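Local coordinates for protein pyruvate formate-lyase 2 (Archaeoglobus fulgidus, PDB 2F3O) that is a glycyl radical enzyme of unsettled function, probably a lyase related to pyruvate formate-lyase and glycerol dehydratase, at residues 277-282 with 335-340; 281-286 with 349-354; 447-452 with 485-490; 540-545 with 605-610. One frame throughout, in Å; residues are numbered along the deposited sequence.

Interaction 1 of 4, residues 277-282 with 335-340; sequences RIDQYL and VTIGGC
Arg277 runs its side chain along the end of strand 334-338 and turns the edge of its guanidinium to the carbonyls of Gly338 and Cys340. The strand lies at one border of a five-stranded mixed sheet, consistent with one half of the ten-stranded α/β barrel of glycyl radical enzymes, and helix 278-281 packs against it. The bend at chi3 (82°) in an otherwise stretched arginine swings the head group past the strand end. There Arg277 NH1 and NH2 both grip Cys340 O, at 3.3 and 2.9 Å, in the guanidinium plane, while NH2 also reaches Gly338 O at 3.2 Å. Arginine suits the place because one flat group can serve two buried carbonyls where the sheet pattern stops. A leucine in its place would probably leave both oxygens without these donors and the turn after the strand less firmly held. The backbone angles of Gly339 would press a CB against the preceding carbonyl, and a side chain would probably also crowd the guanidinium. Farther back, apolar contact takes over, with Ile278 CG2 against Val335 CG2 at 3.5 Å. Gln280 carries its amide to Ala347 O and makes a weak bond to Asp279, whose carboxylate also takes a hydrogen bond from Thr352 OG1. Across the contact, Gly338 N gives a nearly straight bond (172°) to Asp279 OD2 at 2.9 Å, arriving from above the carboxylate plane.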
loop_
_atom_site.group_PDB
_atom_site.type_symbol
_atom_site.label_atom_id
_atom_site.label_comp_id
_atom_site.label_asym_id
_atom_site.label_seq_id
_atom_site.Cartn_x
_atom_site.Cartn_y
_atom_site.Cartn_z
ATOM N N ARG A 277 -17.979 -16.297 23.727
ATOM C CA ARG A 277 -19.318 -16.053 24.254
ATOM C C ARG A 277 -20.292 -17.167 23.911
ATOM O O ARG A 277 -21.247 -16.971 23.156
ATOM C CB ARG A 277 -19.849 -14.720 23.774
ATOM C CG ARG A 277 -18.998 -13.572 24.206
ATOM C CD ARG A 277 -19.623 -12.280 23.775
ATOM N NE ARG A 277 -20.654 -11.875 24.711
ATOM C CZ ARG A 277 -21.311 -10.739 24.590
ATOM N NH1 ARG A 277 -21.012 -9.953 23.576
ATOM N NH2 ARG A 277 -22.240 -10.383 25.472
ATOM N N ILE A 278 -20.042 -18.312 24.536
ATOM C CA ILE A 278 -20.745 -19.561 24.326
ATOM C C ILE A 278 -22.241 -19.490 24.625
ATOM O O ILE A 278 -23.027 -20.175 23.983
ATOM C CB ILE A 278 -20.052 -20.676 25.137
ATOM C CG1 ILE A 278 -20.418 -22.062 24.626
ATOM C CG2 ILE A 278 -20.325 -20.525 26.618
ATOM C CD1 ILE A 278 -19.480 -23.145 25.110
ATOM N N ASP A 279 -22.643 -18.628 25.557
ATOM C CA ASP A 279 -24.059 -18.481 25.879
ATOM C C ASP A 279 -24.803 -17.693 24.806
ATOM O O ASP A 279 -26.009 -17.867 24.613
ATOM C CB ASP A 279 -24.263 -17.859 27.266
ATOM C CG ASP A 279 -23.736 -16.450 27.363
ATOM O OD1 ASP A 279 -22.630 -16.166 26.863
ATOM O OD2 ASP A 279 -24.427 -15.614 27.970
ATOM N N GLN A 280 -24.071 -16.847 24.094
ATOM C CA GLN A 280 -24.667 -16.027 23.066
ATOM C C GLN A 280 -24.922 -16.816 21.778
ATOM O O GLN A 280 -25.943 -16.629 21.107
ATOM C CB GLN A 280 -23.760 -14.836 22.792
ATOM C CG GLN A 280 -23.474 -14.049 24.012
ATOM C CD GLN A 280 -24.735 -13.489 24.637
ATOM O OE1 GLN A 280 -25.581 -12.904 23.953
ATOM N NE2 GLN A 280 -24.864 -13.654 25.950
ATOM N N TYR A 281 -23.992 -17.707 21.447
ATOM C CA TYR A 281 -24.007 -18.351 20.148
ATOM C C TYR A 281 -24.610 -19.770 20.132
ATOM O O TYR A 281 -24.887 -20.326 19.057
ATOM C CB TYR A 281 -22.619 -18.287 19.481
ATOM C CG TYR A 281 -21.507 -19.097 20.116
ATOM C CD1 TYR A 281 -21.576 -20.484 20.207
ATOM C CD2 TYR A 281 -20.350 -18.485 20.548
ATOM C CE1 TYR A 281 -20.553 -21.227 20.757
ATOM C CE2 TYR A 281 -19.309 -19.227 21.093
ATOM C CZ TYR A 281 -19.427 -20.601 21.195
ATOM O OH TYR A 281 -18.420 -21.358 21.734
ATOM N N LEU A 282 -24.787 -20.359 21.312
ATOM C CA LEU A 282 -25.512 -21.614 21.422
ATOM C C LEU A 282 -27.012 -21.371 21.616
ATOM O O LEU A 282 -27.825 -22.281 21.436
ATOM C CB LEU A 282 -24.969 -22.428 22.576
ATOM C CG LEU A 282 -24.137 -23.646 22.238
ATOM C CD1 LEU A 282 -23.490 -23.523 20.901
ATOM C CD2 LEU A 282 -23.121 -23.851 23.315
ATOM N N VAL A 335 -14.450 -19.841 29.199
ATOM C CA VAL A 335 -15.765 -19.759 28.632
ATOM C C VAL A 335 -16.311 -18.397 29.070
ATOM O O VAL A 335 -16.060 -17.986 30.202
ATOM C CB VAL A 335 -16.586 -21.006 29.092
ATOM C CG1 VAL A 335 -17.525 -20.726 30.258
ATOM C CG2 VAL A 335 -17.304 -21.652 27.918
ATOM N N THR A 336 -16.966 -17.654 28.171
ATOM C CA THR A 336 -17.508 -16.326 28.513
ATOM C C THR A 336 -19.037 -16.289 28.471
ATOM O O THR A 336 -19.643 -16.516 27.421
ATOM C CB THR A 336 -16.976 -15.216 27.578
ATOM O OG1 THR A 336 -15.555 -15.318 27.464
ATOM C CG2 THR A 336 -17.353 -13.826 28.077
ATOM N N ILE A 337 -19.657 -16.010 29.615
ATOM C CA ILE A 337 -21.105 -15.859 29.688
ATOM C C ILE A 337 -21.531 -14.453 30.121
ATOM O O ILE A 337 -20.780 -13.734 30.778
ATOM C CB ILE A 337 -21.768 -16.933 30.618
ATOM C CG1 ILE A 337 -21.381 -16.734 32.091
ATOM C CG2 ILE A 337 -21.410 -18.333 30.173
ATOM C CD1 ILE A 337 -21.924 -17.813 32.997
ATOM N N GLY A 338 -22.748 -14.066 29.759
ATOM C CA GLY A 338 -23.295 -12.773 30.171
ATOM C C GLY A 338 -22.799 -11.611 29.346
ATOM O O GLY A 338 -22.129 -11.794 28.334
ATOM N N GLY A 339 -23.127 -10.401 29.760
ATOM C CA GLY A 339 -22.635 -9.219 29.064
ATOM C C GLY A 339 -23.710 -8.576 28.226
ATOM O O GLY A 339 -24.876 -8.944 28.320
ATOM N N CYS A 340 -23.316 -7.610 27.403
ATOM C CA CYS A 340 -24.272 -6.867 26.587
ATOM C C CYS A 340 -24.129 -7.111 25.075
ATOM O O CYS A 340 -23.177 -7.755 24.620
ATOM C CB CYS A 340 -24.127 -5.383 26.870
ATOM S SG CYS A 340 -22.569 -4.745 26.288
#

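Interaction 2 of 4, residues 281-286 with 349-354; sequences YLYPFF and NELTYL
Tyr283 leans over Asn349, the N-cap of helix 350-362, and covers it from CB to the far side of the ring. Tyr283 CB and CG each lie 3.4 Å from Asn349 ND2; its CD1 meets Leu351 CB at 3.8 Å; its CE1 comes to 3.9 Å from Glu350 N; its CZ still lies by Asn349 CB. With CG anti to the backbone N (chi1 -167°), the ring is laid almost flat on the amide, the planes 13° apart, and Asn349 CB sits over its centre, 3.6 Å from the centroid. The amide is fixed by its own bonds: ND2 donates to Asp279 O, OD1 accepts weakly from Leu351 N and Thr352 N, and Asn349 N returns a bond to Thr352 OG1, a capping box. A serine in place of Tyr283 would probably open a gap over this cap and bare one side of Leu351. Phe286, one turn on, takes Leu351 CD1 over its face, 3.9 Å from the centroid, and Glu350 OE1 at its edge, 3.6 Å from Phe286 CE2. The other carboxylate oxygen, OE2, pairs with Arg297. The two helix starts are thus joined by dispersion and CH-pi contact, and the edge position probably suits the anionic oxygen, since the C-H rim of a ring is slightly positive.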
loop_
_atom_site.group_PDB
_atom_site.type_symbol
_atom_site.label_atom_id
_atom_site.label_comp_id
_atom_site.label_asym_id
_atom_site.label_seq_id
_atom_site.Cartn_x
_atom_site.Cartn_y
_atom_site.Cartn_z
ATOM N N TYR A 281 -23.992 -17.707 21.447
ATOM C CA TYR A 281 -24.007 -18.351 20.148
ATOM C C TYR A 281 -24.610 -19.770 20.132
ATOM O O TYR A 281 -24.887 -20.326 19.057
ATOM C CB TYR A 281 -22.619 -18.287 19.481
ATOM C CG TYR A 281 -21.507 -19.097 20.116
ATOM C CD1 TYR A 281 -21.576 -20.484 20.207
ATOM C CD2 TYR A 281 -20.350 -18.485 20.548
ATOM C CE1 TYR A 281 -20.553 -21.227 20.757
ATOM C CE2 TYR A 281 -19.309 -19.227 21.093
ATOM C CZ TYR A 281 -19.427 -20.601 21.195
ATOM O OH TYR A 281 -18.420 -21.358 21.734
ATOM N N LEU A 282 -24.787 -20.359 21.312
ATOM C CA LEU A 282 -25.512 -21.614 21.422
ATOM C C LEU A 282 -27.012 -21.371 21.616
ATOM O O LEU A 282 -27.825 -22.281 21.436
ATOM C CB LEU A 282 -24.969 -22.428 22.576
ATOM C CG LEU A 282 -24.137 -23.646 22.238
ATOM C CD1 LEU A 282 -23.490 -23.523 20.901
ATOM C CD2 LEU A 282 -23.121 -23.851 23.315
ATOM N N TYR A 283 -27.369 -20.142 21.982
ATOM C CA TYR A 283 -28.765 -19.796 22.248
ATOM C C TYR A 283 -29.767 -19.913 21.092
ATOM O O TYR A 283 -30.908 -20.263 21.340
ATOM C CB TYR A 283 -28.902 -18.447 22.982
ATOM C CG TYR A 283 -30.299 -18.207 23.560
ATOM C CD1 TYR A 283 -30.791 -18.966 24.621
ATOM C CD2 TYR A 283 -31.135 -17.248 23.021
ATOM C CE1 TYR A 283 -32.078 -18.753 25.136
ATOM C CE2 TYR A 283 -32.416 -17.031 23.518
ATOM C CZ TYR A 283 -32.888 -17.779 24.571
ATOM O OH TYR A 283 -34.167 -17.525 25.042
ATOM N N PRO A 284 -29.369 -19.607 19.840
ATOM C CA PRO A 284 -30.333 -19.926 18.773
ATOM C C PRO A 284 -30.755 -21.400 18.683
ATOM O O PRO A 284 -31.928 -21.681 18.449
ATOM C CB PRO A 284 -29.591 -19.504 17.491
ATOM C CG PRO A 284 -28.659 -18.439 17.945
ATOM C CD PRO A 284 -28.178 -18.932 19.282
ATOM N N PHE A 285 -29.818 -22.319 18.892
ATOM C CA PHE A 285 -30.096 -23.751 18.792
ATOM C C PHE A 285 -30.898 -24.200 19.997
ATOM O O PHE A 285 -31.807 -25.009 19.879
ATOM C CB PHE A 285 -28.791 -24.538 18.695
ATOM C CG PHE A 285 -27.899 -24.064 17.605
ATOM C CD1 PHE A 285 -28.180 -24.372 16.283
ATOM C CD2 PHE A 285 -26.799 -23.272 17.884
ATOM C CE1 PHE A 285 -27.373 -23.912 15.250
ATOM C CE2 PHE A 285 -25.983 -22.805 16.852
ATOM C CZ PHE A 285 -26.278 -23.129 15.534
ATOM N N PHE A 286 -30.559 -23.640 21.150
ATOM C CA PHE A 286 -31.263 -23.913 22.381
ATOM C C PHE A 286 -32.723 -23.454 22.329
ATOM O O PHE A 286 -33.617 -24.233 22.635
ATOM C CB PHE A 286 -30.534 -23.232 23.526
ATOM C CG PHE A 286 -31.125 -23.507 24.872
ATOM C CD1 PHE A 286 -30.801 -24.663 25.555
ATOM C CD2 PHE A 286 -31.991 -22.598 25.470
ATOM C CE1 PHE A 286 -31.336 -24.909 26.804
ATOM C CE2 PHE A 286 -32.535 -22.848 26.717
ATOM C CZ PHE A 286 -32.204 -23.998 27.385
ATOM N N ASN A 349 -29.392 -14.455 28.519
ATOM C CA ASN A 349 -30.517 -15.263 28.059
ATOM C C ASN A 349 -30.627 -16.441 29.007
ATOM O O ASN A 349 -29.839 -16.531 29.940
ATOM C CB ASN A 349 -30.314 -15.746 26.617
ATOM C CG ASN A 349 -28.933 -16.357 26.386
ATOM O OD1 ASN A 349 -28.414 -17.100 27.217
ATOM N ND2 ASN A 349 -28.333 -16.029 25.254
ATOM N N GLU A 350 -31.554 -17.360 28.744
ATOM C CA GLU A 350 -31.805 -18.480 29.648
ATOM C C GLU A 350 -30.616 -19.435 29.689
ATOM O O GLU A 350 -30.427 -20.191 30.652
ATOM C CB GLU A 350 -33.061 -19.240 29.223
ATOM C CG GLU A 350 -33.756 -19.995 30.371
ATOM C CD GLU A 350 -34.408 -21.321 29.931
ATOM O OE1 GLU A 350 -35.049 -21.369 28.844
ATOM O OE2 GLU A 350 -34.275 -22.309 30.699
ATOM N N LEU A 351 -29.798 -19.385 28.646
ATOM C CA LEU A 351 -28.660 -20.263 28.556
ATOM C C LEU A 351 -27.520 -19.742 29.415
ATOM O O LEU A 351 -26.644 -20.508 29.809
ATOM C CB LEU A 351 -28.245 -20.395 27.104
ATOM C CG LEU A 351 -27.438 -21.607 26.679
ATOM C CD1 LEU A 351 -28.027 -22.905 27.206
ATOM C CD2 LEU A 351 -27.418 -21.597 25.191
ATOM N N THR A 352 -27.540 -18.443 29.707
ATOM C CA THR A 352 -26.553 -17.845 30.605
ATOM C C THR A 352 -26.719 -18.446 31.989
ATOM O O THR A 352 -25.744 -18.903 32.592
ATOM C CB THR A 352 -26.717 -16.322 30.726
ATOM O OG1 THR A 352 -26.777 -15.739 29.425
ATOM C CG2 THR A 352 -25.582 -15.723 31.502
ATOM N N TYR A 353 -27.969 -18.470 32.459
ATOM C CA TYR A 353 -28.322 -19.008 33.774
ATOM C C TYR A 353 -27.951 -20.479 33.903
ATOM O O TYR A 353 -27.381 -20.903 34.913
ATOM C CB TYR A 353 -29.820 -18.851 34.018
ATOM C CG TYR A 353 -30.262 -17.442 34.318
ATOM C CD1 TYR A 353 -30.825 -16.646 33.330
ATOM C CD2 TYR A 353 -30.137 -16.914 35.599
ATOM C CE1 TYR A 353 -31.246 -15.349 33.605
ATOM C CE2 TYR A 353 -30.547 -15.620 35.886
ATOM C CZ TYR A 353 -31.099 -14.838 34.888
ATOM O OH TYR A 353 -31.509 -13.544 35.174
ATOM N N LEU A 354 -28.288 -21.238 32.863
ATOM C CA LEU A 354 -27.963 -22.652 32.768
ATOM C C LEU A 354 -26.492 -22.884 32.977
ATOM O O LEU A 354 -26.102 -23.729 33.762
ATOM C CB LEU A 354 -28.334 -23.200 31.396
ATOM C CG LEU A 354 -29.584 -24.055 31.349
ATOM C CD1 LEU A 354 -29.496 -24.967 30.135
ATOM C CD2 LEU A 354 -29.714 -24.856 32.642
#

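Interaction 3 of 4, residues 447-452 with 485-490; sequences AKALEY and EQVSHI
Gln486 meets Ala449 and Tyr452 where helix 477-508 passes helix 447-453. Its CB rests on Ala449 O at 3.5 Å, and the CA atoms of Gln486 and Ala449 come within 5.3 Å, an approach that suits a residue as small as alanine. The chain bends at chi2 (-72°), which folds the amide back across the base of the tyrosine: Gln486 CD lies 3.7 Å from Tyr452 CB, with the amide plane well inclined to the ring. NE2 donates to Ala468 O, so this polar group is satisfied within a buried contact and serves the helix pair by its carbon skeleton. Val487 follows, its CG2 branch 4.0 Å from Ala449 CB; a branched residue puts a methyl group beside the alanine. One turn on from Gln486, Ile490 carries its long branch across. CG1 stands beside the backbone N, and with chi2 extended (-169°) Ile490 CD1 is delivered between two neighbours, 3.8 Å from Ala449 CA and 3.8 Å from Tyr452 CE2. The isoleucine and tyrosine side chains cross at about a right angle, and Phe466 packs on the tyrosine as well. The axes of segments 447-452 and 485-490 approach to 8.6 Å, with 125° between their N-to-C directions. Both helices belong to the connection between the adjacent parallel strands 435-445 and 535-543, a beta-alpha-beta crossover of the kind that builds the helical layer around the barrel of glycyl radical enzymes.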
loop_
_atom_site.group_PDB
_atom_site.type_symbol
_atom_site.label_atom_id
_atom_site.label_comp_id
_atom_site.label_asym_id
_atom_site.label_seq_id
_atom_site.Cartn_x
_atom_site.Cartn_y
_atom_site.Cartn_z
ATOM N N ALA A 447 9.341 -5.075 39.834
ATOM C CA ALA A 447 10.144 -4.870 41.028
ATOM C C ALA A 447 11.621 -4.854 40.661
ATOM O O ALA A 447 12.390 -4.026 41.159
ATOM C CB ALA A 447 9.850 -5.908 42.079
ATOM N N LYS A 448 12.000 -5.719 39.736
ATOM C CA LYS A 448 13.350 -5.716 39.239
ATOM C C LYS A 448 13.719 -4.373 38.607
ATOM O O LYS A 448 14.884 -4.007 38.601
ATOM C CB LYS A 448 13.549 -6.878 38.265
ATOM C CG LYS A 448 15.000 -7.263 38.023
ATOM C CD LYS A 448 15.746 -7.557 39.306
ATOM C CE LYS A 448 15.346 -8.907 39.859
ATOM N NZ LYS A 448 15.984 -9.204 41.159
ATOM N N ALA A 449 12.736 -3.620 38.114
ATOM C CA ALA A 449 13.021 -2.316 37.513
ATOM C C ALA A 449 13.491 -1.346 38.574
ATOM O O ALA A 449 14.465 -0.635 38.378
ATOM C CB ALA A 449 11.813 -1.765 36.786
ATOM N N LEU A 450 12.798 -1.368 39.709
ATOM C CA LEU A 450 13.125 -0.558 40.874
ATOM C C LEU A 450 14.469 -0.948 41.471
ATOM O O LEU A 450 15.257 -0.087 41.853
ATOM C CB LEU A 450 12.032 -0.715 41.920
ATOM C CG LEU A 450 12.300 -0.169 43.314
ATOM C CD1 LEU A 450 12.257 1.329 43.312
ATOM C CD2 LEU A 450 11.258 -0.708 44.221
ATOM N N GLU A 451 14.722 -2.248 41.537
ATOM C CA GLU A 451 16.008 -2.768 41.979
ATOM C C GLU A 451 17.137 -2.209 41.102
ATOM O O GLU A 451 18.114 -1.690 41.629
ATOM C CB GLU A 451 15.967 -4.305 41.978
ATOM C CG GLU A 451 17.201 -5.034 42.454
ATOM C CD GLU A 451 16.907 -6.492 42.803
ATOM O OE1 GLU A 451 17.814 -7.354 42.745
ATOM O OE2 GLU A 451 15.747 -6.791 43.141
ATOM N N TYR A 452 16.968 -2.246 39.776
ATOM C CA TYR A 452 17.948 -1.655 38.862
ATOM C C TYR A 452 18.024 -0.138 39.051
ATOM O O TYR A 452 19.093 0.473 38.925
ATOM C CB TYR A 452 17.600 -1.948 37.400
ATOM C CG TYR A 452 17.646 -3.403 36.965
ATOM C CD1 TYR A 452 18.496 -4.325 37.574
ATOM C CD2 TYR A 452 16.852 -3.847 35.905
ATOM C CE1 TYR A 452 18.537 -5.668 37.147
ATOM C CE2 TYR A 452 16.882 -5.181 35.474
ATOM C CZ TYR A 452 17.727 -6.084 36.091
ATOM O OH TYR A 452 17.729 -7.394 35.660
ATOM N N GLU A 485 12.610 5.286 33.572
ATOM C CA GLU A 485 13.560 4.925 32.567
ATOM C C GLU A 485 13.859 3.439 32.627
ATOM O O GLU A 485 14.040 2.815 31.591
ATOM C CB GLU A 485 14.842 5.721 32.746
ATOM C CG GLU A 485 15.747 5.692 31.532
ATOM C CD GLU A 485 17.000 6.503 31.743
ATOM O OE1 GLU A 485 16.891 7.634 32.283
ATOM O OE2 GLU A 485 18.090 6.003 31.380
ATOM N N GLN A 486 13.893 2.865 33.826
ATOM C CA GLN A 486 14.215 1.450 33.939
ATOM C C GLN A 486 13.085 0.528 33.503
ATOM O O GLN A 486 13.345 -0.511 32.894
ATOM C CB GLN A 486 14.676 1.093 35.343
ATOM C CG GLN A 486 16.060 1.571 35.680
ATOM C CD GLN A 486 17.176 0.822 34.979
ATOM O OE1 GLN A 486 16.950 -0.126 34.219
ATOM N NE2 GLN A 486 18.408 1.241 35.249
ATOM N N VAL A 487 11.847 0.912 33.824
ATOM C CA VAL A 487 10.651 0.200 33.365
ATOM C C VAL A 487 10.669 0.133 31.842
ATOM O O VAL A 487 10.604 -0.959 31.261
ATOM C CB VAL A 487 9.350 0.893 33.840
ATOM C CG1 VAL A 487 8.115 0.196 33.268
ATOM C CG2 VAL A 487 9.281 0.907 35.352
ATOM N N SER A 488 10.805 1.311 31.226
ATOM C CA SER A 488 11.006 1.474 29.785
ATOM C C SER A 488 12.016 0.482 29.216
ATOM O O SER A 488 11.690 -0.292 28.324
ATOM C CB SER A 488 11.471 2.902 29.481
ATOM O OG SER A 488 11.406 3.193 28.093
ATOM N N HIS A 489 13.218 0.493 29.777
ATOM C CA HIS A 489 14.320 -0.374 29.358
ATOM C C HIS A 489 13.951 -1.856 29.366
ATOM O O HIS A 489 14.329 -2.596 28.458
ATOM C CB HIS A 489 15.507 -0.148 30.285
ATOM C CG HIS A 489 16.667 -1.038 30.006
ATOM N ND1 HIS A 489 17.665 -0.695 29.123
ATOM C CD2 HIS A 489 17.010 -2.248 30.508
ATOM C CE1 HIS A 489 18.569 -1.660 29.082
ATOM N NE2 HIS A 489 18.190 -2.619 29.906
ATOM N N ILE A 490 13.214 -2.274 30.391
ATOM C CA ILE A 490 12.857 -3.665 30.590
ATOM C C ILE A 490 11.728 -4.058 29.650
ATOM O O ILE A 490 11.741 -5.152 29.076
ATOM C CB ILE A 490 12.438 -3.881 32.037
ATOM C CG1 ILE A 490 13.663 -3.813 32.930
ATOM C CG2 ILE A 490 11.751 -5.209 32.229
ATOM C CD1 ILE A 490 13.399 -4.265 34.323
#

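Interaction 4 of 4, residues 540-545 with 605-610; sequences IQAVGI and MVLEWY
Tyr610 reaches from helix 597-615 to strand 535-543 and lies against Ala542 and Ile540. Its CG is anti to the backbone N (chi1 177°), which sends the ring straight out from the helix. Ala542 CB stands over the middle of one face, 3.6 Å from the centroid; a methyl group is small enough to let the ring lie so near the strand. Beyond it the phenol oxygen comes to the main chain, and Tyr610 OH gives a weak hydrogen bond to Ile540 O at 3.0 Å, with that oxygen close to the ring plane. A chi1 of 60° places Ile540 CG1 between its own backbone N and carbonyl carbon, and this sets it beside the phenol, 3.6 Å from Tyr610 OH. Val491 and Ile444 add apolar cover to the tyrosine. At the other end, past the N-cap Gly544, Ile545 opens helix 545-560 and sets both CG2 and CD1 against Leu607 CD1, at 3.8 and 3.9 Å. The same Leu607 CD1 also borders Ala542 CB, at 4.4 Å. Gln541 points away and bonds Asp440, its side chain about 6 Å from a bound glycerol at the nearest atoms. Helix 597-615 and its neighbour in sequence, strand 624-628, continue the alternating α/β pattern. Apart from one weak bond at the phenol, segment 605-610 is held to segment 540-545 by apolar and CH-pi contact, which suits a buried interface of aliphatic and aromatic groups.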
loop_
_atom_site.group_PDB
_atom_site.type_symbol
_atom_site.label_atom_id
_atom_site.label_comp_id
_atom_site.label_asym_id
_atom_site.label_seq_id
_atom_site.Cartn_x
_atom_site.Cartn_y
_atom_site.Cartn_z
ATOM N N ILE A 540 1.385 -8.159 27.262
ATOM C CA ILE A 540 2.450 -8.354 28.251
ATOM C C ILE A 540 2.069 -7.807 29.623
ATOM O O ILE A 540 1.344 -6.824 29.714
ATOM C CB ILE A 540 3.830 -7.827 27.787
ATOM C CG1 ILE A 540 3.776 -6.337 27.499
ATOM C CG2 ILE A 540 4.322 -8.586 26.565
ATOM C CD1 ILE A 540 5.063 -5.802 26.940
ATOM N N GLN A 541 2.510 -8.490 30.684
ATOM C CA GLN A 541 1.964 -8.281 32.054
ATOM C C GLN A 541 2.923 -7.726 33.073
ATOM O O GLN A 541 4.069 -8.149 33.151
ATOM C CB GLN A 541 1.443 -9.582 32.642
ATOM C CG GLN A 541 0.077 -9.966 32.190
ATOM C CD GLN A 541 -0.061 -10.087 30.680
ATOM O OE1 GLN A 541 -0.579 -9.184 30.033
ATOM N NE2 GLN A 541 0.431 -11.175 30.113
ATOM N N ALA A 542 2.429 -6.796 33.881
ATOM C CA ALA A 542 3.213 -6.252 34.986
ATOM C C ALA A 542 3.005 -7.070 36.252
ATOM O O ALA A 542 1.885 -7.269 36.707
ATOM C CB ALA A 542 2.839 -4.827 35.235
ATOM N N VAL A 543 4.087 -7.574 36.814
ATOM C CA VAL A 543 3.987 -8.131 38.142
ATOM C C VAL A 543 4.858 -7.371 39.153
ATOM O O VAL A 543 6.019 -7.005 38.873
ATOM C CB VAL A 543 4.121 -9.689 38.172
ATOM C CG1 VAL A 543 4.398 -10.258 36.792
ATOM C CG2 VAL A 543 5.139 -10.152 39.189
ATOM N N GLY A 544 4.246 -7.074 40.302
ATOM C CA GLY A 544 4.916 -6.390 41.409
ATOM C C GLY A 544 4.629 -4.902 41.439
ATOM O O GLY A 544 5.480 -4.098 41.829
ATOM N N ILE A 545 3.429 -4.522 41.025
ATOM C CA ILE A 545 3.147 -3.107 40.877
ATOM C C ILE A 545 2.930 -2.464 42.216
ATOM O O ILE A 545 3.231 -1.286 42.390
ATOM C CB ILE A 545 1.986 -2.801 39.904
ATOM C CG1 ILE A 545 0.677 -3.447 40.342
ATOM C CG2 ILE A 545 2.337 -3.291 38.551
ATOM C CD1 ILE A 545 -0.533 -2.734 39.783
ATOM N N MET A 605 0.384 5.306 39.607
ATOM C CA MET A 605 1.331 5.980 38.749
ATOM C C MET A 605 2.312 4.984 38.119
ATOM O O MET A 605 2.604 5.076 36.912
ATOM C CB MET A 605 2.061 7.058 39.539
ATOM C CG MET A 605 2.963 7.927 38.715
ATOM S SD MET A 605 4.268 8.553 39.779
ATOM C CE MET A 605 5.077 7.033 40.305
ATOM N N VAL A 606 2.786 4.023 38.917
ATOM C CA VAL A 606 3.634 2.951 38.394
ATOM C C VAL A 606 2.945 2.162 37.268
ATOM O O VAL A 606 3.556 1.885 36.224
ATOM C CB VAL A 606 4.106 1.995 39.495
ATOM C CG1 VAL A 606 4.614 0.720 38.894
ATOM C CG2 VAL A 606 5.194 2.644 40.308
ATOM N N LEU A 607 1.663 1.848 37.455
ATOM C CA LEU A 607 0.917 1.155 36.412
ATOM C C LEU A 607 0.764 2.008 35.161
ATOM O O LEU A 607 1.006 1.512 34.081
ATOM C CB LEU A 607 -0.438 0.640 36.896
ATOM C CG LEU A 607 -0.992 -0.503 36.037
ATOM C CD1 LEU A 607 -0.071 -1.701 36.088
ATOM C CD2 LEU A 607 -2.401 -0.897 36.446
ATOM N N GLU A 608 0.429 3.289 35.306
ATOM C CA GLU A 608 0.303 4.186 34.140
ATOM C C GLU A 608 1.592 4.322 33.329
ATOM O O GLU A 608 1.555 4.323 32.091
ATOM C CB GLU A 608 -0.163 5.570 34.557
ATOM C CG GLU A 608 -1.626 5.671 34.845
ATOM C CD GLU A 608 -1.966 7.010 35.461
ATOM O OE1 GLU A 608 -1.060 7.610 36.095
ATOM O OE2 GLU A 608 -3.124 7.467 35.311
ATOM N N TRP A 609 2.715 4.424 34.029
ATOM C CA TRP A 609 4.008 4.448 33.376
ATOM C C TRP A 609 4.218 3.182 32.577
ATOM O O TRP A 609 4.576 3.258 31.403
ATOM C CB TRP A 609 5.120 4.499 34.400
ATOM C CG TRP A 609 5.280 5.784 35.100
ATOM C CD1 TRP A 609 4.475 6.887 35.017
ATOM C CD2 TRP A 609 6.292 6.094 36.049
ATOM N NE1 TRP A 609 4.940 7.870 35.847
ATOM C CE2 TRP A 609 6.061 7.409 36.490
ATOM C CE3 TRP A 609 7.378 5.384 36.571
ATOM C CZ2 TRP A 609 6.892 8.043 37.419
ATOM C CZ3 TRP A 609 8.199 6.005 37.494
ATOM C CH2 TRP A 609 7.947 7.323 37.915
ATOM N N TYR A 610 4.007 2.030 33.227
ATOM C CA TYR A 610 4.075 0.711 32.576
ATOM C C TYR A 610 3.176 0.622 31.328
ATOM O O TYR A 610 3.631 0.228 30.247
ATOM C CB TYR A 610 3.689 -0.411 33.555
ATOM C CG TYR A 610 3.676 -1.765 32.894
ATOM C CD1 TYR A 610 4.869 -2.428 32.641
ATOM C CD2 TYR A 610 2.481 -2.368 32.494
ATOM C CE1 TYR A 610 4.889 -3.654 32.016
ATOM C CE2 TYR A 610 2.485 -3.593 31.849
ATOM C CZ TYR A 610 3.697 -4.237 31.619
ATOM O OH TYR A 610 3.742 -5.462 30.993
#

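How the interactions relate
The four contacts form two groups. Interactions 1 and 2 come first along the chain, with centres 8 Å apart, and share Tyr281 and Leu282; strand 334-338 leads on to helix 350-362, whose cap residues bond to Asp279, and both contacts touch the second subunit. Interactions 3 and 4 follow, centres 11 Å apart, and meet where Val487 CG1 packs on Tyr610 CA. Interaction 4 joins a helix to strand 535-543, and interaction 3 packs two helices of the connection between strands 435-445 and 535-543 of one sheet; interaction 1 lies on the other. Centres of interactions 1 and 3 are 39 Å apart, on opposite sides of the chain's centre. Interactions 1 and 4 thus join helices to the two sheets, consistent with the halves of a glycyl radical enzyme barrel.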